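Local structure of preproptth (Bombyx mori, 5AOQ) at residues Glu28-Arg33 / Ile61-Arg66. The protein is the silkworm prothoracicotropic hormone, a cystine-knot neurohormone that is perceived by the receptor tyrosine kinase Torso and is linked to the timing of metamorphosis. The protein carries 1 engineered substitution. Numbering follows the deposited sequence.
Sequences ENSVPR and ITILKR
Pro-32 sets its CG against CG1 of Ile-63, 3.6 Å away, where the loop tying strand 20-24 to strand 35-39 folds onto strand 55-65, part of the antiparallel pair of strands 55-65 and 86-97 in this cystine-knot hormone. Beside it Val-31 and Leu-64 point the same way, and the valine CG2 meets both CB and CD1 of the leucine, each at 3.9 Å. The other branch of Ile-63, CG2, turns to Ser-30, 3.8 Å from its OG. Farther along the chain, Arg-66 crosses Asn-29 at about a right angle, its CD 3.6 Å from the asparagine CB and its CG 3.3 Å from the Asn-29 carbonyl O. The arginine chain folds at the CG-CD bond (chi3 67°), just where CD meets Asn-29, which brings NE round toward OD1. There the guanidinium approaches obliquely, its plane 41° from that of the amide. A leucine in place of Arg-66 has no guanidinium, which would probably leave the Asn-29 amide without the charged group near OD1. Farther out, Ile-63 and Lys-65 pair through their backbones with Glu-88 and Val-86 of strand 86-97, and Trp-85 touches both Val-31 and Leu-64. At the dimer interface, Leu-64 packs on Leu-64 of the second subunit and Val-31 on its Ile-77. Within the loop itself, Ser-30 OG is hydrogen-bonded to the backbone O of Leu-26.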
loop_
_atom_site.group_PDB
_atom_site.type_symbol
_atom_site.label_atom_id
_atom_site.label_comp_id
_atom_site.label_asym_id
_atom_site.label_seq_id
_atom_site.Cartn_x
_atom_site.Cartn_y
_atom_site.Cartn_z
ATOM N N GLU D 28 8.578 -9.421 -2.704
ATOM C CA GLU D 28 7.220 -9.653 -2.236
ATOM C C GLU D 28 6.950 -8.859 -0.957
ATOM O O GLU D 28 5.806 -8.736 -0.520
ATOM C CB GLU D 28 6.993 -11.148 -2.000
ATOM C CG GLU D 28 5.538 -11.544 -1.810
ATOM C CD GLU D 28 5.348 -13.047 -1.768
ATOM O OE1 GLU D 28 6.358 -13.772 -1.641
ATOM O OE2 GLU D 28 4.191 -13.505 -1.865
ATOM N N ASN D 29 8.012 -8.321 -0.365
ATOM C CA ASN D 29 7.902 -7.542 0.862
ATOM C C ASN D 29 7.198 -6.203 0.651
ATOM O O ASN D 29 6.714 -5.592 1.602
ATOM C CB ASN D 29 9.291 -7.302 1.455
ATOM C CG ASN D 29 9.902 -8.562 2.037
ATOM O OD1 ASN D 29 9.363 -9.658 1.877
ATOM N ND2 ASN D 29 11.032 -8.413 2.717
ATOM N N SER D 30 7.141 -5.753 -0.599
ATOM C CA SER D 30 6.476 -4.497 -0.933
ATOM C C SER D 30 4.985 -4.725 -1.138
ATOM O O SER D 30 4.582 -5.716 -1.750
ATOM C CB SER D 30 7.090 -3.879 -2.190
ATOM O OG SER D 30 8.472 -3.618 -2.012
ATOM N N VAL D 31 4.167 -3.811 -0.624
ATOM C CA VAL D 31 2.723 -3.914 -0.794
ATOM C C VAL D 31 2.395 -3.790 -2.281
ATOM O O VAL D 31 1.722 -4.659 -2.835
ATOM C CB VAL D 31 1.970 -2.848 0.041
ATOM C CG1 VAL D 31 0.503 -2.755 -0.376
ATOM C CG2 VAL D 31 2.090 -3.164 1.520
ATOM N N PRO D 32 2.871 -2.716 -2.934
ATOM C CA PRO D 32 2.837 -2.715 -4.397
ATOM C C PRO D 32 4.036 -3.478 -4.946
ATOM O O PRO D 32 5.099 -2.889 -5.134
ATOM C CB PRO D 32 2.905 -1.230 -4.747
ATOM C CG PRO D 32 3.705 -0.641 -3.644
ATOM C CD PRO D 32 3.343 -1.423 -2.404
ATOM N N ARG D 33 3.876 -4.776 -5.178
ATOM C CA ARG D 33 4.995 -5.606 -5.601
ATOM C C ARG D 33 5.464 -5.195 -6.991
ATOM O O ARG D 33 6.504 -4.556 -7.141
ATOM C CB ARG D 33 4.606 -7.086 -5.590
ATOM C CG ARG D 33 5.738 -8.020 -5.986
ATOM C CD ARG D 33 5.345 -9.477 -5.825
ATOM N NE ARG D 33 6.426 -10.379 -6.213
ATOM C CZ ARG D 33 6.393 -11.699 -6.056
ATOM N NH1 ARG D 33 5.332 -12.284 -5.518
ATOM N NH2 ARG D 33 7.426 -12.437 -6.440
ATOM N N ILE D 61 6.446 7.518 -6.553
ATOM C CA ILE D 61 5.350 6.724 -6.006
ATOM C C ILE D 61 5.710 6.264 -4.597
ATOM O O ILE D 61 6.887 6.218 -4.234
ATOM C CB ILE D 61 5.024 5.500 -6.885
ATOM C CG1 ILE D 61 6.275 4.646 -7.104
ATOM C CG2 ILE D 61 4.447 5.954 -8.219
ATOM C CD1 ILE D 61 6.003 3.313 -7.768
ATOM N N THR D 62 4.694 5.926 -3.808
ATOM C CA THR D 62 4.898 5.520 -2.420
ATOM C C THR D 62 4.854 4.000 -2.264
ATOM O O THR D 62 3.937 3.343 -2.757
ATOM C CB THR D 62 3.835 6.149 -1.500
ATOM O OG1 THR D 62 3.796 7.566 -1.705
ATOM C CG2 THR D 62 4.148 5.861 -0.043
ATOM N N ILE D 63 5.855 3.456 -1.575
ATOM C CA ILE D 63 5.912 2.027 -1.265
ATOM C C ILE D 63 6.032 1.815 0.244
ATOM O O ILE D 63 6.645 2.625 0.940
ATOM C CB ILE D 63 7.091 1.334 -1.991
ATOM C CG1 ILE D 63 6.813 1.254 -3.491
ATOM C CG2 ILE D 63 7.339 -0.071 -1.443
ATOM C CD1 ILE D 63 7.415 2.384 -4.274
ATOM N N LEU D 64 5.453 0.722 0.736
ATOM C CA LEU D 64 5.471 0.404 2.162
ATOM C C LEU D 64 6.484 -0.695 2.478
ATOM O O LEU D 64 6.588 -1.679 1.746
ATOM C CB LEU D 64 4.079 -0.028 2.629
ATOM C CG LEU D 64 2.942 0.986 2.466
ATOM C CD1 LEU D 64 1.633 0.405 2.970
ATOM C CD2 LEU D 64 3.255 2.283 3.187
ATOM N N LYS D 65 7.228 -0.518 3.571
ATOM C CA LYS D 65 8.234 -1.493 3.998
ATOM C C LYS D 65 7.712 -2.370 5.140
ATOM O O LYS D 65 6.702 -2.047 5.764
ATOM C CB LYS D 65 9.519 -0.778 4.426
ATOM C CG LYS D 65 10.119 0.124 3.350
ATOM C CD LYS D 65 10.689 -0.667 2.176
ATOM C CE LYS D 65 12.009 -1.336 2.532
ATOM N NZ LYS D 65 12.622 -2.027 1.362
ATOM N N ARG D 66 8.418 -3.466 5.419
ATOM C CA ARG D 66 7.931 -4.502 6.334
ATOM C C ARG D 66 8.655 -4.526 7.688
ATOM O O ARG D 66 9.403 -3.607 8.024
ATOM C CB ARG D 66 8.044 -5.871 5.649
ATOM C CG ARG D 66 6.841 -6.229 4.797
ATOM C CD ARG D 66 6.996 -7.605 4.170
ATOM N NE ARG D 66 6.981 -8.677 5.164
ATOM C CZ ARG D 66 5.885 -9.303 5.585
ATOM N NH1 ARG D 66 4.690 -8.973 5.108
ATOM N NH2 ARG D 66 5.982 -10.268 6.491
#